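Local coordinates for nitronate monooxygenase family protein (Pseudomonas aeruginosa, PDB 4QIT), which catalyses the FMN-dependent oxidative denitrification of alkyl nitronates with molecular oxygen, with the toxin propionate 3-nitronate as the best and presumed physiological substrate, at residues A[10-14]-A[15-19]; A[83-86]-A[87-90]; A[162-165]-A[166-169]; A[254-258]-A[259-263]. The protein carries 1 engineered substitution. All coordinates share one frame; numbering follows the deposited sequence.

Contact 1: A[10-14]-A[15-19]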
ATOM      1  N   ARG A  10     -12.817  18.639  16.390  1.00 16.13           N
ATOM      2  CA  ARG A  10     -13.479  17.628  17.204  1.00 15.06           C
ATOM      3  C   ARG A  10     -12.471  16.745  17.922  1.00 15.32           C
ATOM      4  O   ARG A  10     -12.612  16.460  19.117  1.00 15.78           O
ATOM      5  CB  ARG A  10     -14.377  16.753  16.337  1.00 16.04           C
ATOM      6  CG  ARG A  10     -15.553  17.468  15.703  1.00 15.61           C
ATOM      7  CD  ARG A  10     -16.380  16.464  14.938  1.00 17.43           C
ATOM      8  NE  ARG A  10     -17.369  17.081  14.064  1.00 15.64           N
ATOM      9  CZ  ARG A  10     -18.154  16.385  13.246  1.00 14.73           C
ATOM     10  NH1 ARG A  10     -18.057  15.060  13.202  1.00 17.63           N
ATOM     11  NH2 ARG A  10     -19.031  17.010  12.477  1.00 17.76           N
ATOM     12  N   PHE A  11     -11.449  16.309  17.195  1.00 14.30           N
ATOM     13  CA  PHE A  11     -10.497  15.371  17.770  1.00 13.84           C
ATOM     14  C   PHE A  11      -9.597  16.014  18.815  1.00 13.40           C
ATOM     15  O   PHE A  11      -9.348  15.428  19.866  1.00 13.50           O
ATOM     16  CB  PHE A  11      -9.637  14.750  16.675  1.00 15.27           C
ATOM     17  CG  PHE A  11      -8.693  13.702  17.181  1.00 12.05           C
ATOM     18  CD1 PHE A  11      -9.095  12.382  17.274  1.00 14.63           C
ATOM     19  CD2 PHE A  11      -7.401  14.037  17.575  1.00 13.66           C
ATOM     20  CE1 PHE A  11      -8.226  11.404  17.749  1.00 15.17           C
ATOM     21  CE2 PHE A  11      -6.532  13.063  18.044  1.00 16.76           C
ATOM     22  CZ  PHE A  11      -6.947  11.746  18.125  1.00 15.62           C
ATOM     23  N   THR A  12      -9.085  17.198  18.505  1.00 13.78           N
ATOM     24  CA  THR A  12      -8.234  17.906  19.440  1.00 13.93           C
ATOM     25  C   THR A  12      -9.000  18.207  20.727  1.00 15.54           C
ATOM     26  O   THR A  12      -8.440  18.113  21.808  1.00 16.91           O
ATOM     27  CB  THR A  12      -7.648  19.191  18.825  1.00 16.20           C
ATOM     28  OG1 THR A  12      -6.815  19.847  19.777  1.00 32.53           O
ATOM     29  CG2 THR A  12      -8.721  20.146  18.406  1.00 11.63           C
ATOM     30  N   ARG A  13     -10.282  18.546  20.612  1.00 16.29           N
ATOM     31  CA  ARG A  13     -11.094  18.792  21.800  1.00 15.32           C
ATOM     32  C   ARG A  13     -11.311  17.503  22.590  1.00 16.08           C
ATOM     33  O   ARG A  13     -11.294  17.511  23.821  1.00 18.00           O
ATOM     34  CB  ARG A  13     -12.439  19.413  21.409  1.00 17.26           C
ATOM     35  CG  ARG A  13     -13.223  20.016  22.586  1.00 19.93           C
ATOM     36  CD  ARG A  13     -12.563  21.303  23.080  1.00 26.62           C
ATOM     37  NE  ARG A  13     -13.515  22.230  23.696  1.00 26.80           N
ATOM     38  CZ  ARG A  13     -13.642  22.423  25.005  1.00 26.29           C
ATOM     39  NH1 ARG A  13     -12.879  21.755  25.864  1.00 23.69           N
ATOM     40  NH2 ARG A  13     -14.530  23.296  25.461  1.00 24.02           N
ATOM     41  N   LEU A  14     -11.507  16.397  21.879  1.00 13.30           N
ATOM     42  CA  LEU A  14     -11.733  15.103  22.516  1.00 18.04           C
ATOM     43  C   LEU A  14     -10.527  14.692  23.342  1.00 18.12           C
ATOM     44  O   LEU A  14     -10.657  14.206  24.467  1.00 18.38           O
ATOM     45  CB  LEU A  14     -12.014  14.034  21.465  1.00 16.17           C
ATOM     46  CG  LEU A  14     -12.214  12.610  21.982  1.00 17.15           C
ATOM     47  CD1 LEU A  14     -13.531  12.517  22.734  1.00 21.45           C
ATOM     48  CD2 LEU A  14     -12.170  11.614  20.827  1.00 19.99           C
ATOM     49  N   LEU A  15      -9.344  14.874  22.773  1.00 15.70           N
ATOM     50  CA  LEU A  15      -8.137  14.643  23.536  1.00 15.69           C
ATOM     51  C   LEU A  15      -7.834  15.972  24.203  1.00 20.76           C
ATOM     52  O   LEU A  15      -8.578  16.919  24.026  1.00 27.59           O
ATOM     53  CB  LEU A  15      -7.036  14.094  22.636  1.00 17.16           C
ATOM     54  CG  LEU A  15      -7.456  12.611  22.573  1.00 22.68           C
ATOM     55  CD1 LEU A  15      -8.215  12.222  21.292  1.00 16.07           C
ATOM     56  CD2 LEU A  15      -6.357  11.622  22.935  1.00 17.92           C
ATOM     57  N   GLY A  16      -6.815  16.080  25.022  1.00 28.02           N
ATOM     58  CA  GLY A  16      -6.725  17.372  25.683  1.00 31.02           C
ATOM     59  C   GLY A  16      -5.866  18.388  24.958  1.00 20.89           C
ATOM     60  O   GLY A  16      -5.255  19.221  25.611  1.00 21.22           O
ATOM     61  N   ILE A  17      -5.818  18.336  23.626  1.00 18.48           N
ATOM     62  CA  ILE A  17      -4.641  18.849  22.911  1.00 18.33           C
ATOM     63  C   ILE A  17      -4.902  19.957  21.899  1.00 16.01           C
ATOM     64  O   ILE A  17      -6.049  20.226  21.544  1.00 18.41           O
ATOM     65  CB  ILE A  17      -3.880  17.695  22.214  1.00 16.20           C
ATOM     66  CG1 ILE A  17      -4.700  17.129  21.048  1.00 15.20           C
ATOM     67  CG2 ILE A  17      -3.531  16.620  23.232  1.00 14.72           C
ATOM     68  CD1 ILE A  17      -4.158  15.799  20.482  1.00 15.12           C
ATOM     69  N   GLN A  18      -3.828  20.576  21.413  1.00 14.80           N
ATOM     70  CA  GLN A  18      -3.941  21.683  20.473  1.00 16.00           C
ATOM     71  C   GLN A  18      -3.804  21.264  19.004  1.00 16.40           C
ATOM     72  O   GLN A  18      -4.390  21.896  18.128  1.00 16.52           O
ATOM     73  CB  GLN A  18      -2.914  22.772  20.806  1.00 20.20           C
ATOM     74  CG  GLN A  18      -3.132  23.429  22.162  1.00 27.93           C
ATOM     75  CD  GLN A  18      -4.452  24.171  22.239  1.00 33.34           C
ATOM     76  OE1 GLN A  18      -4.801  24.931  21.335  1.00 40.04           O
ATOM     77  NE2 GLN A  18      -5.200  23.945  23.317  1.00 36.83           N
ATOM     78  N   GLN A  19      -3.021  20.216  18.733  1.00 14.26           N
ATOM     79  CA  GLN A  19      -2.713  19.830  17.352  1.00 12.13           C
ATOM     80  C   GLN A  19      -3.100  18.384  17.095  1.00 10.79           C
ATOM     81  O   GLN A  19      -2.881  17.536  17.944  1.00 12.92           O
ATOM     82  CB  GLN A  19      -1.218  20.005  17.050  1.00 13.37           C
ATOM     83  CG  GLN A  19      -0.706  21.414  17.275  1.00 17.50           C
ATOM     84  CD  GLN A  19      -1.396  22.430  16.390  1.00 16.83           C
ATOM     85  OE1 GLN A  19      -1.943  22.094  15.334  1.00 18.37           O
ATOM     86  NE2 GLN A  19      -1.366  23.692  16.812  1.00 25.70           N
TER
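Leu15 is the first residue to abandon helical backbone angles after helix 8-14, yet it still donates to Phe11. Leu15 N lies 3.0 Å from Phe11 O with an N-H...O angle of 169°, which closes the last i to i+4 bond of the helix. Its side chain then folds back against one face of the Phe11 ring. Methyl CD1 of Leu15 stands 3.7 Å from the centroid of the Phe11 ring, 21° off the ring normal, a CH-pi contact over the face. The methyl is shifted toward the rim, closest to CZ of Phe11, at 3.4 Å from CD1 of Leu15. The ring is carried to this position by a Phe11 CG placed opposite the backbone N (chi1 -176°). Leu15 CD1 also meets Leu14 CD2 at 4.0 Å.

Beyond Gly16 the chain turns back, and Ile17 N reaches Thr12 O at 3.2 Å, an i to i+5 bond. Ile17 CD1 approaches Phe11 CE2 obliquely at 4.4 Å. The modelled placement of Thr12 OG1 against Ile17 O is too close to be trusted. Gln19 then pairs with the backbone of Gly42 as the chain leads into strand 21-23 of the TIM barrel.

Three carbonyls at the helix end thus have donors: Leu15 N, Ile17 N and, for Leu14 O, the guanidinium of Arg157, whose positive charge would suit the negative end of the helix dipole.

Contact 2: A[83-86]-A[87-90]; sequences QADP and ARER
Asp85 is the N-cap of helix 86-101, which follows strand 72-77 in the TIM-barrel chain. The evidence is the bond from Arg88 N to Asp85 OD1, 3.2 Å long. The donor stands 65° out of the carboxylate plane, so the cap is met from above. Asp85 carries CG opposite its own backbone N (chi1 -172°), which swings the carboxylate forward over the first turn and lays CG of Asp85 3.4 Å from CB of Arg88. The other oxygen, Asp85 OD2, is 3.7 Å from Arg88 NE. This is a long salt bridge of charges alone, because OD2 lies well outside the guanidinium plane and no N-H points at it. Arg88 bends at chi3, and its NH1 makes a weak bond to Leu302 O.

Glu89 returns the grip. With CG beside the backbone N (chi1 -66°) and the chain extended beyond it, the carboxylate runs back past the helix start, and Asp85 N donates to Glu89 OE2 at 2.8 Å. A capping box would place this acceptor one residue earlier, so the pair is a related arrangement. Glu89 N also bonds to Asp85 O at 2.8 Å, so the two residues are joined twice, once through backbone atoms and once through the Glu89 carboxylate. Phe307 of helix 307-320 packs against Glu89 and Ala84. One water donates to both Gln83 O, at 3.0 Å, and Glu89 OE2, at 2.8 Å.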
ATOM      1  N   GLN A  83       1.102 -18.895  22.012  1.00 13.25           N
ATOM      2  CA  GLN A  83       1.006 -20.295  22.410  1.00 16.13           C
ATOM      3  C   GLN A  83       2.371 -20.950  22.322  1.00 13.82           C
ATOM      4  O   GLN A  83       2.924 -21.116  21.232  1.00 16.08           O
ATOM      5  CB  GLN A  83      -0.016 -21.028  21.552  1.00 18.89           C
ATOM      6  CG  GLN A  83      -1.454 -20.669  21.925  1.00 24.71           C
ATOM      7  CD  GLN A  83      -2.495 -21.282  21.005  1.00 31.20           C
ATOM      8  OE1 GLN A  83      -2.317 -22.387  20.484  1.00 36.56           O
ATOM      9  NE2 GLN A  83      -3.597 -20.560  20.800  1.00 30.49           N
ATOM     10  N   ALA A  84       2.917 -21.303  23.479  1.00 13.74           N
ATOM     11  CA  ALA A  84       4.223 -21.935  23.545  1.00 14.75           C
ATOM     12  C   ALA A  84       4.179 -23.268  22.805  1.00 16.20           C
ATOM     13  O   ALA A  84       3.173 -23.990  22.863  1.00 18.28           O
ATOM     14  CB  ALA A  84       4.641 -22.146  24.988  1.00 16.73           C
ATOM     15  N   ASP A  85       5.269 -23.576  22.113  1.00 14.12           N
ATOM     16  CA  ASP A  85       5.416 -24.817  21.353  1.00 16.19           C
ATOM     17  C   ASP A  85       6.890 -25.192  21.393  1.00 16.02           C
ATOM     18  O   ASP A  85       7.636 -24.893  20.460  1.00 16.96           O
ATOM     19  CB  ASP A  85       4.964 -24.615  19.898  1.00 15.41           C
ATOM     20  CG  ASP A  85       4.905 -25.917  19.107  1.00 19.20           C
ATOM     21  OD1 ASP A  85       5.626 -26.886  19.449  1.00 20.05           O
ATOM     22  OD2 ASP A  85       4.144 -25.970  18.115  1.00 26.57           O
ATOM     23  N   PRO A  86       7.322 -25.838  22.487  1.00 16.48           N
ATOM     24  CA  PRO A  86       8.748 -26.110  22.707  1.00 17.35           C
ATOM     25  C   PRO A  86       9.417 -26.854  21.551  1.00 15.53           C
ATOM     26  O   PRO A  86      10.548 -26.530  21.206  1.00 15.69           O
ATOM     27  CB  PRO A  86       8.743 -26.961  23.976  1.00 18.02           C
ATOM     28  CG  PRO A  86       7.526 -26.491  24.719  1.00 20.47           C
ATOM     29  CD  PRO A  86       6.499 -26.210  23.651  1.00 17.46           C
ATOM     30  N   ALA A  87       8.727 -27.821  20.949  1.00 19.39           N
ATOM     31  CA  ALA A  87       9.309 -28.555  19.830  1.00 18.29           C
ATOM     32  C   ALA A  87       9.559 -27.639  18.635  1.00 15.32           C
ATOM     33  O   ALA A  87      10.632 -27.676  18.031  1.00 16.22           O
ATOM     34  CB  ALA A  87       8.420 -29.723  19.428  1.00 18.90           C
ATOM     35  N   ARG A  88       8.561 -26.825  18.298  1.00 15.54           N
ATOM     36  CA  ARG A  88       8.681 -25.898  17.176  1.00 15.25           C
ATOM     37  C   ARG A  88       9.747 -24.840  17.459  1.00 17.02           C
ATOM     38  O   ARG A  88      10.519 -24.461  16.578  1.00 15.98           O
ATOM     39  CB  ARG A  88       7.328 -25.246  16.863  1.00 17.35           C
ATOM     40  CG  ARG A  88       7.312 -24.467  15.551  1.00 20.67           C
ATOM     41  CD  ARG A  88       5.912 -24.019  15.154  1.00 22.56           C
ATOM     42  NE  ARG A  88       5.095 -25.114  14.634  1.00 28.67           N
ATOM     43  CZ  ARG A  88       4.077 -24.948  13.793  1.00 29.16           C
ATOM     44  NH1 ARG A  88       3.757 -23.734  13.363  1.00 31.86           N
ATOM     45  NH2 ARG A  88       3.386 -25.997  13.369  1.00 39.72           N
ATOM     46  N   GLU A  89       9.790 -24.372  18.700  1.00 15.47           N
ATOM     47  CA  GLU A  89      10.802 -23.397  19.101  1.00 14.26           C
ATOM     48  C   GLU A  89      12.205 -24.005  19.074  1.00 16.18           C
ATOM     49  O   GLU A  89      13.171 -23.354  18.667  1.00 13.43           O
ATOM     50  CB  GLU A  89      10.453 -22.824  20.476  1.00 12.52           C
ATOM     51  CG  GLU A  89       9.169 -22.003  20.432  1.00 12.28           C
ATOM     52  CD  GLU A  89       8.436 -21.937  21.752  1.00 16.36           C
ATOM     53  OE1 GLU A  89       9.042 -22.235  22.804  1.00 18.54           O
ATOM     54  OE2 GLU A  89       7.237 -21.583  21.734  1.00 15.65           O
ATOM     55  N   ARG A  90      12.316 -25.267  19.482  1.00 13.51           N
ATOM     56  CA  ARG A  90      13.602 -25.953  19.450  1.00 17.57           C
ATOM     57  C   ARG A  90      14.120 -26.051  18.014  1.00 16.38           C
ATOM     58  O   ARG A  90      15.294 -25.798  17.757  1.00 15.48           O
ATOM     59  CB  ARG A  90      13.472 -27.346  20.073  1.00 17.12           C
ATOM     60  CG  ARG A  90      14.780 -28.106  20.227  1.00 22.72           C
ATOM     61  CD  ARG A  90      14.549 -29.350  21.073  1.00 28.94           C
ATOM     62  NE  ARG A  90      15.679 -30.274  21.058  1.00 30.54           N
ATOM     63  CZ  ARG A  90      15.793 -31.317  21.876  1.00 31.50           C
ATOM     64  NH1 ARG A  90      14.851 -31.554  22.780  1.00 27.18           N
ATOM     65  NH2 ARG A  90      16.853 -32.112  21.801  1.00 31.28           N
TER
HETATM   66  O   HOH W   1       5.453 -20.976  19.675  1.00 16.96           O
HETATM   67  O   HOH W   2       6.178 -29.072  21.951  1.00 27.62           O

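Contact 3: A[162-165]-A[166-169]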
ATOM      1  N   ALA A 162      -6.635  -0.378  13.442  1.00  9.16           N
ATOM      2  CA  ALA A 162      -7.260  -1.331  12.519  1.00 10.30           C
ATOM      3  C   ALA A 162      -6.631  -1.188  11.143  1.00  9.74           C
ATOM      4  O   ALA A 162      -6.212  -0.084  10.767  1.00 10.26           O
ATOM      5  CB  ALA A 162      -8.755  -1.096  12.437  1.00 11.42           C
ATOM      6  N   THR A 163      -6.576  -2.287  10.388  1.00  9.08           N
ATOM      7  CA  THR A 163      -5.994  -2.264   9.041  1.00  8.56           C
ATOM      8  C   THR A 163      -7.020  -2.454   7.932  1.00  9.77           C
ATOM      9  O   THR A 163      -6.684  -2.348   6.758  1.00  9.29           O
ATOM     10  CB  THR A 163      -4.860  -3.308   8.851  1.00  9.09           C
ATOM     11  OG1 THR A 163      -5.413  -4.633   8.870  1.00  9.72           O
ATOM     12  CG2 THR A 163      -3.783  -3.148   9.915  1.00  9.31           C
ATOM     13  N   THR A 164      -8.264  -2.754   8.305  1.00  9.97           N
ATOM     14  CA  THR A 164      -9.321  -3.015   7.324  1.00 10.72           C
ATOM     15  C   THR A 164     -10.640  -2.505   7.870  1.00 10.96           C
ATOM     16  O   THR A 164     -10.782  -2.331   9.081  1.00 11.21           O
ATOM     17  CB  THR A 164      -9.525  -4.528   7.063  1.00 11.66           C
ATOM     18  OG1 THR A 164     -10.036  -5.144   8.256  1.00 12.71           O
ATOM     19  CG2 THR A 164      -8.229  -5.207   6.627  1.00 13.39           C
ATOM     20  N   PRO A 165     -11.621  -2.297   6.985  1.00 11.11           N
ATOM     21  CA  PRO A 165     -12.976  -1.956   7.441  1.00 11.25           C
ATOM     22  C   PRO A 165     -13.561  -3.003   8.392  1.00 13.11           C
ATOM     23  O   PRO A 165     -14.288  -2.638   9.328  1.00 13.92           O
ATOM     24  CB  PRO A 165     -13.765  -1.928   6.135  1.00 13.39           C
ATOM     25  CG  PRO A 165     -12.759  -1.457   5.122  1.00 13.61           C
ATOM     26  CD  PRO A 165     -11.487  -2.161   5.521  1.00 11.29           C
ATOM     27  N   GLU A 166     -13.247  -4.278   8.176  1.00 11.67           N
ATOM     28  CA  GLU A 166     -13.738  -5.329   9.067  1.00 12.24           C
ATOM     29  C   GLU A 166     -13.145  -5.176  10.472  1.00 14.90           C
ATOM     30  O   GLU A 166     -13.844  -5.316  11.476  1.00 15.72           O
ATOM     31  CB  GLU A 166     -13.453  -6.723   8.489  1.00 14.09           C
ATOM     32  CG  GLU A 166     -14.195  -7.054   7.176  1.00 17.84           C
ATOM     33  CD  GLU A 166     -13.737  -6.234   5.974  1.00 22.47           C
ATOM     34  OE1 GLU A 166     -12.573  -5.768   5.949  1.00 18.34           O
ATOM     35  OE2 GLU A 166     -14.546  -6.049   5.039  1.00 29.63           O
ATOM     36  N   GLU A 167     -11.853  -4.868  10.552  1.00 11.15           N
ATOM     37  CA  GLU A 167     -11.239  -4.633  11.850  1.00 12.97           C
ATOM     38  C   GLU A 167     -11.785  -3.357  12.488  1.00 12.65           C
ATOM     39  O   GLU A 167     -11.977  -3.301  13.703  1.00 12.24           O
ATOM     40  CB  GLU A 167      -9.707  -4.619  11.734  1.00 10.52           C
ATOM     41  CG  GLU A 167      -9.142  -6.023  11.489  1.00 12.40           C
ATOM     42  CD  GLU A 167      -7.671  -6.030  11.115  1.00 12.13           C
ATOM     43  OE1 GLU A 167      -7.077  -4.934  10.970  1.00 12.14           O
ATOM     44  OE2 GLU A 167      -7.107  -7.135  10.949  1.00 12.66           O
ATOM     45  N   ALA A 168     -12.055  -2.345  11.668  1.00 12.68           N
ATOM     46  CA  ALA A 168     -12.631  -1.100  12.169  1.00 11.86           C
ATOM     47  C   ALA A 168     -14.017  -1.338  12.778  1.00 14.38           C
ATOM     48  O   ALA A 168     -14.370  -0.703  13.770  1.00 15.20           O
ATOM     49  CB  ALA A 168     -12.703  -0.067  11.065  1.00 14.93           C
ATOM     50  N   ALA A 169     -14.785  -2.260  12.197  1.00 14.85           N
ATOM     51  CA  ALA A 169     -16.099  -2.607  12.746  1.00 17.75           C
ATOM     52  C   ALA A 169     -15.972  -3.209  14.144  1.00 16.50           C
ATOM     53  O   ALA A 169     -16.809  -2.966  15.019  1.00 17.84           O
ATOM     54  CB  ALA A 169     -16.829  -3.559  11.814  1.00 16.28           C
TER
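A beta-alpha turn of the TIM barrel is held here, where strand 157-162 passes into helix 165-173 and Thr164 serves as N-cap. The capping bond runs from Glu167 N to Thr164 OG1, 2.9 Å with an N-H...O angle of 164°. Thr164 presents this hydroxyl because OG1 sits between its backbone N and carbonyl carbon (chi1 67°). The first helical backbone bond, from Ala168 N to Thr164 O, follows at 2.9 Å.

The side chain of Glu167 extends back beyond the helix start to Thr163, one residue before the position that would complete a strict capping box. Its OE1 takes two bonds from Thr163. Thr163 N approaches almost in line with the C-O bond of Glu167, N to OE1 being 2.8 Å, whereas Thr163 OG1 donates to OE1 at 2.7 Å from 36° above the carboxylate plane. The second oxygen, Glu167 OE2, accepts from Phe193 N, so both ends of the carboxylate are engaged and its rotation is fixed. Such a cluster of N-H and O-H donors probably stabilises the negative charge.

Thr163 also touches Gln182, a probable FMN-binding residue, and its side chain is about 8 Å from the bound FMN, so the turn borders the cofactor site at one remove. At the subunit interface, Glu166 OE1 forms a salt bridge with Arg271 NH1 of the second subunit. Ala162 CB packs 3.7 Å from Glu167 CB and 4.3 Å from Ala168 CB.

Contact 4: A[254-258]-A[259-263]; sequences SSANA and AYREA
Ala256 and Asn257 run in extended conformation into Ala258, where helix 258-265 begins, and the backbone bonds mark that start. Arg261 N reaches Asn257 O at 3.0 Å and Glu262 N reaches Ala258 O at 2.9 Å, the first two i to i+4 bonds of the helix. Among side chains, Asn257 bends over the N-terminal end of the helix, where the first N-H groups lack i-4 carbonyl partners. Its CG lies between the backbone N and the carbonyl carbon (chi1 68°), and OD1 takes the N-H of Tyr260, with Tyr260 N 3.0 Å from Asn257 OD1 and nearly along the C=O axis. Asn257 is therefore the N-cap.

Before it, Ser254 makes an ST turn: Ala256 N donates to Ser254 OG at 3.2 Å, and Val249 O is a further partner of that hydroxyl. The loop is then clasped by Arg261, whose chain extends from CG to NE back along it. Arg261 NE donates to Ala256 O at 2.9 Å from 50° above the carbonyl plane, and NH2 adds a weak bond to the same oxygen at 3.1 Å. Ser254 O lies at the guanidinium edge, 2.9 Å from Arg261 NH2, while Ala256 CB rests over one face of the group. NH1 of Arg261 is held by Cys251 O.

The same methyl, Ala256 CB, presses obliquely against Tyr260 CD2 at 3.6 Å. Tyr260 belongs to the flavin pocket and touches the bound FMN, and its OH is hydrogen-bonded to the backbone oxygen of Trp331, a residue lining the nitroethane site.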
ATOM      1  N   SER A 254      14.396  10.305  21.044  1.00 11.16           N
ATOM      2  CA  SER A 254      14.051   8.891  20.899  1.00 11.08           C
ATOM      3  C   SER A 254      15.193   8.008  21.396  1.00 10.53           C
ATOM      4  O   SER A 254      16.316   8.489  21.594  1.00 14.12           O
ATOM      5  CB  SER A 254      13.736   8.550  19.440  1.00 11.21           C
ATOM      6  OG  SER A 254      14.907   8.146  18.752  1.00 11.73           O
ATOM      7  N   SER A 255      14.921   6.718  21.591  1.00 12.66           N
ATOM      8  CA  SER A 255      15.976   5.796  21.999  1.00 13.09           C
ATOM      9  C   SER A 255      16.540   4.947  20.856  1.00 13.30           C
ATOM     10  O   SER A 255      17.150   3.904  21.099  1.00 14.70           O
ATOM     11  CB  SER A 255      15.505   4.887  23.140  1.00 14.63           C
ATOM     12  OG  SER A 255      14.345   4.168  22.767  1.00 15.68           O
ATOM     13  N   ALA A 256      16.358   5.390  19.613  1.00 12.78           N
ATOM     14  CA  ALA A 256      17.023   4.740  18.487  1.00 11.13           C
ATOM     15  C   ALA A 256      18.528   4.811  18.724  1.00 11.78           C
ATOM     16  O   ALA A 256      19.049   5.856  19.137  1.00 14.15           O
ATOM     17  CB  ALA A 256      16.662   5.426  17.170  1.00  9.77           C
ATOM     18  N   ASN A 257      19.238   3.719  18.471  1.00 12.80           N
ATOM     19  CA  ASN A 257      20.685   3.779  18.631  1.00 14.23           C
ATOM     20  C   ASN A 257      21.376   4.393  17.411  1.00 12.89           C
ATOM     21  O   ASN A 257      20.726   4.716  16.404  1.00 11.41           O
ATOM     22  CB  ASN A 257      21.289   2.427  19.066  1.00 12.49           C
ATOM     23  CG  ASN A 257      21.204   1.349  17.991  1.00 14.85           C
ATOM     24  OD1 ASN A 257      20.932   1.625  16.818  1.00 13.15           O
ATOM     25  ND2 ASN A 257      21.455   0.106  18.394  1.00 14.97           N
ATOM     26  N   ALA A 258      22.689   4.578  17.497  1.00 12.50           N
ATOM     27  CA  ALA A 258      23.425   5.231  16.424  1.00 13.72           C
ATOM     28  C   ALA A 258      23.310   4.499  15.091  1.00 10.72           C
ATOM     29  O   ALA A 258      23.200   5.124  14.032  1.00 13.77           O
ATOM     30  CB  ALA A 258      24.895   5.395  16.812  1.00 17.58           C
ATOM     31  N   ALA A 259      23.333   3.174  15.136  1.00 12.42           N
ATOM     32  CA  ALA A 259      23.263   2.419  13.894  1.00 11.59           C
ATOM     33  C   ALA A 259      21.900   2.611  13.221  1.00 10.60           C
ATOM     34  O   ALA A 259      21.815   2.721  11.994  1.00 10.26           O
ATOM     35  CB  ALA A 259      23.550   0.946  14.143  1.00 13.17           C
ATOM     36  N   TYR A 260      20.842   2.644  14.023  1.00 11.32           N
ATOM     37  CA  TYR A 260      19.487   2.861  13.511  1.00  9.95           C
ATOM     38  C   TYR A 260      19.385   4.239  12.856  1.00 10.43           C
ATOM     39  O   TYR A 260      18.868   4.380  11.743  1.00  9.76           O
ATOM     40  CB  TYR A 260      18.523   2.722  14.685  1.00 10.74           C
ATOM     41  CG  TYR A 260      17.030   2.609  14.405  1.00  9.76           C
ATOM     42  CD1 TYR A 260      16.496   2.752  13.126  1.00 10.40           C
ATOM     43  CD2 TYR A 260      16.158   2.357  15.455  1.00  9.96           C
ATOM     44  CE1 TYR A 260      15.117   2.651  12.920  1.00  9.86           C
ATOM     45  CE2 TYR A 260      14.799   2.249  15.261  1.00 11.21           C
ATOM     46  CZ  TYR A 260      14.278   2.394  13.998  1.00 10.29           C
ATOM     47  OH  TYR A 260      12.904   2.290  13.849  1.00 11.27           O
ATOM     48  N   ARG A 261      19.899   5.265  13.532  1.00 12.14           N
ATOM     49  CA  ARG A 261      19.881   6.617  12.978  1.00 13.13           C
ATOM     50  C   ARG A 261      20.669   6.704  11.675  1.00 12.91           C
ATOM     51  O   ARG A 261      20.184   7.264  10.687  1.00 12.18           O
ATOM     52  CB  ARG A 261      20.417   7.624  14.006  1.00 12.72           C
ATOM     53  CG  ARG A 261      19.583   7.683  15.267  1.00 13.28           C
ATOM     54  CD  ARG A 261      20.297   8.438  16.372  1.00 12.44           C
ATOM     55  NE  ARG A 261      19.605   8.264  17.645  1.00 13.37           N
ATOM     56  CZ  ARG A 261      18.570   8.997  18.040  1.00 15.08           C
ATOM     57  NH1 ARG A 261      18.119   9.989  17.274  1.00 14.67           N
ATOM     58  NH2 ARG A 261      17.993   8.741  19.206  1.00 17.06           N
ATOM     59  N   GLU A 262      21.871   6.139  11.666  1.00 13.00           N
ATOM     60  CA  GLU A 262      22.695   6.094  10.453  1.00 14.22           C
ATOM     61  C   GLU A 262      21.976   5.369   9.305  1.00 12.74           C
ATOM     62  O   GLU A 262      21.986   5.838   8.164  1.00 14.04           O
ATOM     63  CB  GLU A 262      24.034   5.410  10.744  1.00 16.14           C
ATOM     64  CG  GLU A 262      24.834   5.035   9.521  1.00 25.19           C
ATOM     65  CD  GLU A 262      26.131   4.321   9.865  1.00 32.83           C
ATOM     66  OE1 GLU A 262      26.084   3.284  10.568  1.00 33.54           O
ATOM     67  OE2 GLU A 262      27.200   4.802   9.432  1.00 38.93           O
ATOM     68  N   ALA A 263      21.358   4.231   9.620  1.00 11.18           N
ATOM     69  CA  ALA A 263      20.605   3.445   8.645  1.00 12.47           C
ATOM     70  C   ALA A 263      19.477   4.266   8.024  1.00 12.54           C
ATOM     71  O   ALA A 263      19.303   4.281   6.799  1.00 12.59           O
ATOM     72  CB  ALA A 263      20.032   2.205   9.311  1.00 12.05           C
TER

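From the N terminus the four contacts follow in series; each is local and continuous, closing only its own turn, and none nests in or crosses another. Contact 1 ends helix 8-14 ahead of strand 21-23, whereas contacts 2, 3 and 4 each begin a helix: helix 86-101 after strand 72-77, helix 165-173 after strand 157-162, and helix 258-265 after helix 246-249. Contacts 1 and 2 lie on opposite sides of the chain's centre, 45 Å apart between centres, as do contacts 3 and 4 at 32 Å. Contact 3 sits in the second shell of the flavin site and meets the second subunit, contact 4 supplies a pocket residue, and contact 2 is peripheral.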